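Local coordinates for DNA damage response protein Rtt109, putative (Neosartorya fumigata, PDB 5ZB9), which probably transfers the acetyl group of acetyl-CoA to lysine side chains of histone H3, acting as a histone H3K56 acetyltransferase in the nucleus, at residues Asp162-Ile176 / Ser311-Ile323. Numbering follows the deposited sequence.
Sequences DRGLIKWWCRVIDPI and SAGRLVGFLWLVI
Bends at chi2 and chi3 turn NE and NH2 of Arg314 toward the carboxylate of Asp162, whose chi1 (-59°) places CG beside that residue's own N; the charged groups meet side-on, one nitrogen to each oxygen. Arg314 NE gives a nearly straight bond to Asp162 OD1 (2.9 Å), and NH2 reaches Asp162 OD2 at 3.0 Å; both oxygens use syn lone pairs, and the two planes lie 10° apart. From above the carboxylate plane, Leu315 N adds a second protein N-H to Asp162 OD1 (2.9 Å), while a water links that oxygen to Gly313 O. Ala142 engages both partners, its N bonding Asp162 OD2 and its O accepting from Arg314 NH2. This network ties the first turn of the helix to the type I' turn Ser311-Arg314.

Alongside, Leu315 CD1 lies over the centre of the Arg163 guanidinium, 3.6 Å from CZ, while Arg163 NH1 is salt-bridged to Glu216. Ile166 CD1 rests 3.6 Å from Gly317 N, where the strand has no side chain. Farther along, Ile173 CG1 packs against Leu319 CD2 (3.4 Å), and Ile176 CG2 touches Leu321 CD2 at 3.9 Å.

Helix 162-176, whose CoA-binding Trp168 and Arg171 do not touch the strand (no CoA is bound here), runs 9° from parallel to strand 317-323, axes 9.3 Å apart at closest approach: a helix packed along the central sheet of the acetyltransferase domain.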
loop_
_atom_site.group_PDB
_atom_site.type_symbol
_atom_site.label_atom_id
_atom_site.label_comp_id
_atom_site.label_asym_id
_atom_site.label_seq_id
_atom_site.Cartn_x
_atom_site.Cartn_y
_atom_site.Cartn_z
ATOM N N ASP A 162 -8.909 15.035 -1.793
ATOM C CA ASP A 162 -8.512 13.959 -2.702
ATOM C C ASP A 162 -7.286 14.305 -3.553
ATOM O O ASP A 162 -6.344 13.517 -3.627
ATOM C CB ASP A 162 -9.671 13.570 -3.627
ATOM C CG ASP A 162 -10.891 13.120 -2.868
ATOM O OD1 ASP A 162 -12.012 13.419 -3.325
ATOM O OD2 ASP A 162 -10.727 12.469 -1.815
ATOM N N ARG A 163 -7.292 15.472 -4.190
ATOM C CA ARG A 163 -6.183 15.840 -5.062
ATOM C C ARG A 163 -4.888 15.965 -4.272
ATOM O O ARG A 163 -3.834 15.554 -4.739
ATOM C CB ARG A 163 -6.481 17.144 -5.809
ATOM C CG ARG A 163 -7.523 16.991 -6.898
ATOM C CD ARG A 163 -7.857 18.314 -7.575
ATOM N NE ARG A 163 -9.031 18.178 -8.434
ATOM C CZ ARG A 163 -8.979 17.956 -9.746
ATOM N NH1 ARG A 163 -7.798 17.859 -10.355
ATOM N NH2 ARG A 163 -10.105 17.842 -10.454
ATOM N N GLY A 164 -4.969 16.525 -3.072
ATOM C CA GLY A 164 -3.799 16.655 -2.226
ATOM C C GLY A 164 -3.254 15.314 -1.782
ATOM O O GLY A 164 -2.034 15.126 -1.708
ATOM N N LEU A 165 -4.152 14.377 -1.483
ATOM C CA LEU A 165 -3.740 13.043 -1.050
ATOM C C LEU A 165 -3.066 12.256 -2.172
ATOM O O LEU A 165 -2.074 11.559 -1.942
ATOM C CB LEU A 165 -4.932 12.261 -0.517
ATOM C CG LEU A 165 -5.058 12.339 0.998
ATOM C CD1 LEU A 165 -6.363 11.717 1.465
ATOM C CD2 LEU A 165 -3.862 11.669 1.656
ATOM N N ILE A 166 -3.603 12.368 -3.382
ATOM C CA ILE A 166 -2.986 11.720 -4.529
ATOM C C ILE A 166 -1.563 12.257 -4.765
ATOM O O ILE A 166 -0.633 11.473 -4.958
ATOM C CB ILE A 166 -3.850 11.887 -5.796
ATOM C CG1 ILE A 166 -5.207 11.207 -5.598
ATOM C CG2 ILE A 166 -3.149 11.297 -7.018
ATOM C CD1 ILE A 166 -6.264 11.624 -6.617
ATOM N N LYS A 167 -1.374 13.574 -4.720
ATOM C CA LYS A 167 -0.029 14.125 -4.882
ATOM C C LYS A 167 0.877 13.697 -3.740
ATOM O O LYS A 167 2.060 13.419 -3.949
ATOM C CB LYS A 167 -0.057 15.648 -4.973
ATOM C CG LYS A 167 -0.690 16.159 -6.244
ATOM C CD LYS A 167 -0.755 17.678 -6.268
ATOM C CE LYS A 167 -1.697 18.146 -7.375
ATOM N NZ LYS A 167 -1.747 19.629 -7.531
ATOM N N TRP A 168 0.315 13.632 -2.535
ATOM C CA TRP A 168 1.088 13.269 -1.346
ATOM C C TRP A 168 1.631 11.845 -1.467
ATOM O O TRP A 168 2.821 11.602 -1.270
ATOM C CB TRP A 168 0.222 13.414 -0.087
ATOM C CG TRP A 168 0.959 13.259 1.217
ATOM C CD1 TRP A 168 1.659 14.225 1.890
ATOM C CD2 TRP A 168 1.054 12.068 2.020
ATOM N NE1 TRP A 168 2.184 13.706 3.054
ATOM C CE2 TRP A 168 1.826 12.388 3.156
ATOM C CE3 TRP A 168 0.561 10.769 1.884
ATOM C CZ2 TRP A 168 2.111 11.459 4.147
ATOM C CZ3 TRP A 168 0.847 9.839 2.875
ATOM C CH2 TRP A 168 1.612 10.190 3.991
ATOM N N TRP A 169 0.754 10.911 -1.813
ATOM C CA TRP A 169 1.140 9.514 -1.929
ATOM C C TRP A 169 2.148 9.289 -3.047
ATOM O O TRP A 169 3.024 8.441 -2.929
ATOM C CB TRP A 169 -0.093 8.632 -2.140
ATOM C CG TRP A 169 -0.757 8.255 -0.850
ATOM C CD1 TRP A 169 -2.012 8.602 -0.437
ATOM C CD2 TRP A 169 -0.185 7.479 0.209
ATOM N NE1 TRP A 169 -2.259 8.073 0.803
ATOM C CE2 TRP A 169 -1.156 7.376 1.220
ATOM C CE3 TRP A 169 1.053 6.852 0.392
ATOM C CZ2 TRP A 169 -0.929 6.667 2.398
ATOM C CZ3 TRP A 169 1.276 6.154 1.554
ATOM C CH2 TRP A 169 0.295 6.069 2.546
ATOM N N CYS A 170 2.040 10.049 -4.129
ATOM C CA CYS A 170 3.055 9.957 -5.176
ATOM C C CYS A 170 4.420 10.419 -4.654
ATOM O O CYS A 170 5.441 9.831 -5.011
ATOM C CB CYS A 170 2.642 10.762 -6.406
ATOM S SG CYS A 170 1.206 10.056 -7.258
ATOM N N ARG A 171 4.442 11.437 -3.789
ATOM C CA ARG A 171 5.694 11.927 -3.221
ATOM C C ARG A 171 6.276 10.919 -2.234
ATOM O O ARG A 171 7.479 10.864 -2.029
ATOM C CB ARG A 171 5.489 13.287 -2.546
ATOM C CG ARG A 171 5.295 14.454 -3.520
ATOM C CD ARG A 171 5.274 15.792 -2.787
ATOM N NE ARG A 171 4.141 15.888 -1.870
ATOM C CZ ARG A 171 3.019 16.553 -2.128
ATOM N NH1 ARG A 171 2.042 16.569 -1.236
ATOM N NH2 ARG A 171 2.881 17.205 -3.277
ATOM N N VAL A 172 5.416 10.112 -1.626
ATOM C CA VAL A 172 5.874 9.039 -0.749
ATOM C C VAL A 172 6.574 7.959 -1.571
ATOM O O VAL A 172 7.635 7.446 -1.204
ATOM C CB VAL A 172 4.703 8.396 0.026
ATOM C CG1 VAL A 172 5.135 7.091 0.675
ATOM C CG2 VAL A 172 4.134 9.369 1.058
ATOM N N ILE A 173 5.951 7.624 -2.693
ATOM C CA ILE A 173 6.413 6.568 -3.582
ATOM C C ILE A 173 7.662 6.965 -4.391
ATOM O O ILE A 173 8.540 6.136 -4.627
ATOM C CB ILE A 173 5.247 6.155 -4.526
ATOM C CG1 ILE A 173 4.219 5.354 -3.725
ATOM C CG2 ILE A 173 5.728 5.370 -5.746
ATOM C CD1 ILE A 173 4.823 4.203 -2.968
ATOM N N ASP A 174 7.749 8.235 -4.787
ATOM C CA ASP A 174 8.802 8.690 -5.707
ATOM C C ASP A 174 10.233 8.284 -5.297
ATOM O O ASP A 174 10.968 7.752 -6.124
ATOM C CB ASP A 174 8.723 10.213 -5.892
ATOM C CG ASP A 174 9.434 10.694 -7.151
ATOM O OD1 ASP A 174 9.295 10.045 -8.207
ATOM O OD2 ASP A 174 10.131 11.723 -7.093
ATOM N N PRO A 175 10.636 8.510 -4.026
ATOM C CA PRO A 175 12.013 8.125 -3.681
ATOM C C PRO A 175 12.239 6.615 -3.664
ATOM O O PRO A 175 13.362 6.162 -3.905
ATOM C CB PRO A 175 12.203 8.709 -2.277
ATOM C CG PRO A 175 11.167 9.756 -2.153
ATOM C CD PRO A 175 9.994 9.234 -2.917
ATOM N N ILE A 176 11.199 5.843 -3.377
ATOM C CA ILE A 176 11.326 4.395 -3.455
ATOM C C ILE A 176 11.561 4.007 -4.900
ATOM O O ILE A 176 12.483 3.250 -5.212
ATOM C CB ILE A 176 10.082 3.671 -2.942
ATOM C CG1 ILE A 176 9.730 4.154 -1.543
ATOM C CG2 ILE A 176 10.307 2.170 -2.951
ATOM C CD1 ILE A 176 8.577 3.406 -0.925
ATOM N N SER A 311 -17.136 11.041 -8.574
ATOM C CA SER A 311 -17.993 12.070 -9.156
ATOM C C SER A 311 -18.536 13.052 -8.115
ATOM O O SER A 311 -18.318 12.877 -6.914
ATOM C CB SER A 311 -19.139 11.411 -9.924
ATOM O OG SER A 311 -19.727 10.376 -9.172
ATOM N N ALA A 312 -19.231 14.090 -8.593
ATOM C CA ALA A 312 -19.713 15.188 -7.747
ATOM C C ALA A 312 -18.572 15.838 -6.973
ATOM O O ALA A 312 -18.758 16.271 -5.841
ATOM C CB ALA A 312 -20.794 14.697 -6.777
ATOM N N GLY A 313 -17.389 15.894 -7.576
ATOM C CA GLY A 313 -16.256 16.537 -6.940
ATOM C C GLY A 313 -15.303 15.617 -6.205
ATOM O O GLY A 313 -14.254 16.064 -5.752
ATOM N N ARG A 314 -15.653 14.339 -6.074
ATOM C CA ARG A 314 -14.755 13.375 -5.438
ATOM C C ARG A 314 -13.783 12.747 -6.447
ATOM O O ARG A 314 -14.130 12.524 -7.604
ATOM C CB ARG A 314 -15.554 12.273 -4.735
ATOM C CG ARG A 314 -16.486 12.759 -3.631
ATOM C CD ARG A 314 -15.760 13.623 -2.603
ATOM N NE ARG A 314 -14.555 12.987 -2.083
ATOM C CZ ARG A 314 -14.517 12.207 -1.006
ATOM N NH1 ARG A 314 -15.629 11.962 -0.323
ATOM N NH2 ARG A 314 -13.366 11.668 -0.615
ATOM N N LEU A 315 -12.558 12.477 -6.009
ATOM C CA LEU A 315 -11.619 11.715 -6.826
ATOM C C LEU A 315 -10.946 10.631 -5.993
ATOM O O LEU A 315 -10.835 10.749 -4.773
ATOM C CB LEU A 315 -10.549 12.622 -7.441
ATOM C CG LEU A 315 -10.960 13.669 -8.479
ATOM C CD1 LEU A 315 -9.767 14.537 -8.861
ATOM C CD2 LEU A 315 -11.568 13.006 -9.714
ATOM N N VAL A 316 -10.519 9.565 -6.658
ATOM C CA VAL A 316 -9.622 8.600 -6.045
ATOM C C VAL A 316 -8.524 8.276 -7.048
ATOM O O VAL A 316 -8.771 8.175 -8.251
ATOM C CB VAL A 316 -10.365 7.316 -5.580
ATOM C CG1 VAL A 316 -11.410 6.906 -6.582
ATOM C CG2 VAL A 316 -9.397 6.180 -5.329
ATOM N N GLY A 317 -7.296 8.170 -6.564
ATOM C CA GLY A 317 -6.198 7.768 -7.417
ATOM C C GLY A 317 -5.770 6.350 -7.087
ATOM O O GLY A 317 -5.735 5.959 -5.918
ATOM N N PHE A 318 -5.448 5.574 -8.113
ATOM C CA PHE A 318 -4.936 4.233 -7.907
ATOM C C PHE A 318 -3.486 4.175 -8.335
ATOM O O PHE A 318 -3.135 4.564 -9.446
ATOM C CB PHE A 318 -5.774 3.211 -8.668
ATOM C CG PHE A 318 -7.229 3.259 -8.316
ATOM C CD1 PHE A 318 -7.692 2.654 -7.164
ATOM C CD2 PHE A 318 -8.131 3.926 -9.125
ATOM C CE1 PHE A 318 -9.027 2.705 -6.822
ATOM C CE2 PHE A 318 -9.477 3.975 -8.791
ATOM C CZ PHE A 318 -9.923 3.360 -7.633
ATOM N N LEU A 319 -2.641 3.687 -7.438
ATOM C CA LEU A 319 -1.207 3.705 -7.655
ATOM C C LEU A 319 -0.587 2.302 -7.605
ATOM O O LEU A 319 -0.866 1.517 -6.697
ATOM C CB LEU A 319 -0.561 4.610 -6.618
ATOM C CG LEU A 319 0.909 4.936 -6.801
ATOM C CD1 LEU A 319 1.054 5.725 -8.075
ATOM C CD2 LEU A 319 1.386 5.765 -5.646
ATOM N N TRP A 320 0.240 1.988 -8.597
ATOM C CA TRP A 320 0.997 0.746 -8.593
ATOM C C TRP A 320 2.456 1.059 -8.870
ATOM O O TRP A 320 2.793 1.607 -9.919
ATOM C CB TRP A 320 0.462 -0.251 -9.632
ATOM C CG TRP A 320 -1.014 -0.451 -9.548
ATOM C CD1 TRP A 320 -1.680 -1.341 -8.752
ATOM C CD2 TRP A 320 -2.018 0.269 -10.271
ATOM N NE1 TRP A 320 -3.032 -1.223 -8.943
ATOM C CE2 TRP A 320 -3.268 -0.243 -9.868
ATOM C CE3 TRP A 320 -1.980 1.294 -11.221
ATOM C CZ2 TRP A 320 -4.474 0.240 -10.380
ATOM C CZ3 TRP A 320 -3.180 1.770 -11.736
ATOM C CH2 TRP A 320 -4.409 1.242 -11.312
ATOM N N LEU A 321 3.315 0.741 -7.912
ATOM C CA LEU A 321 4.741 0.798 -8.143
ATOM C C LEU A 321 5.209 -0.613 -8.451
ATOM O O LEU A 321 5.139 -1.494 -7.589
ATOM C CB LEU A 321 5.476 1.369 -6.931
ATOM C CG LEU A 321 7.000 1.242 -6.989
ATOM C CD1 LEU A 321 7.576 2.083 -8.134
ATOM C CD2 LEU A 321 7.609 1.626 -5.654
ATOM N N VAL A 322 5.650 -0.845 -9.681
ATOM C CA VAL A 322 6.045 -2.199 -10.072
ATOM C C VAL A 322 7.563 -2.321 -10.176
ATOM O O VAL A 322 8.210 -1.640 -10.990
ATOM C CB VAL A 322 5.403 -2.625 -11.410
ATOM C CG1 VAL A 322 5.815 -4.045 -11.771
ATOM C CG2 VAL A 322 3.886 -2.513 -11.329
ATOM N N ILE A 323 8.116 -3.195 -9.337
ATOM C CA ILE A 323 9.557 -3.393 -9.236
ATOM C C ILE A 323 9.988 -4.719 -9.863
ATOM O O ILE A 323 9.530 -5.790 -9.462
ATOM C CB ILE A 323 10.019 -3.352 -7.764
ATOM C CG1 ILE A 323 9.769 -1.962 -7.171
ATOM C CG2 ILE A 323 11.491 -3.755 -7.643
ATOM C CD1 ILE A 323 9.928 -1.886 -5.669
HETATM O O HOH W 1 -11.880 15.983 -4.689
#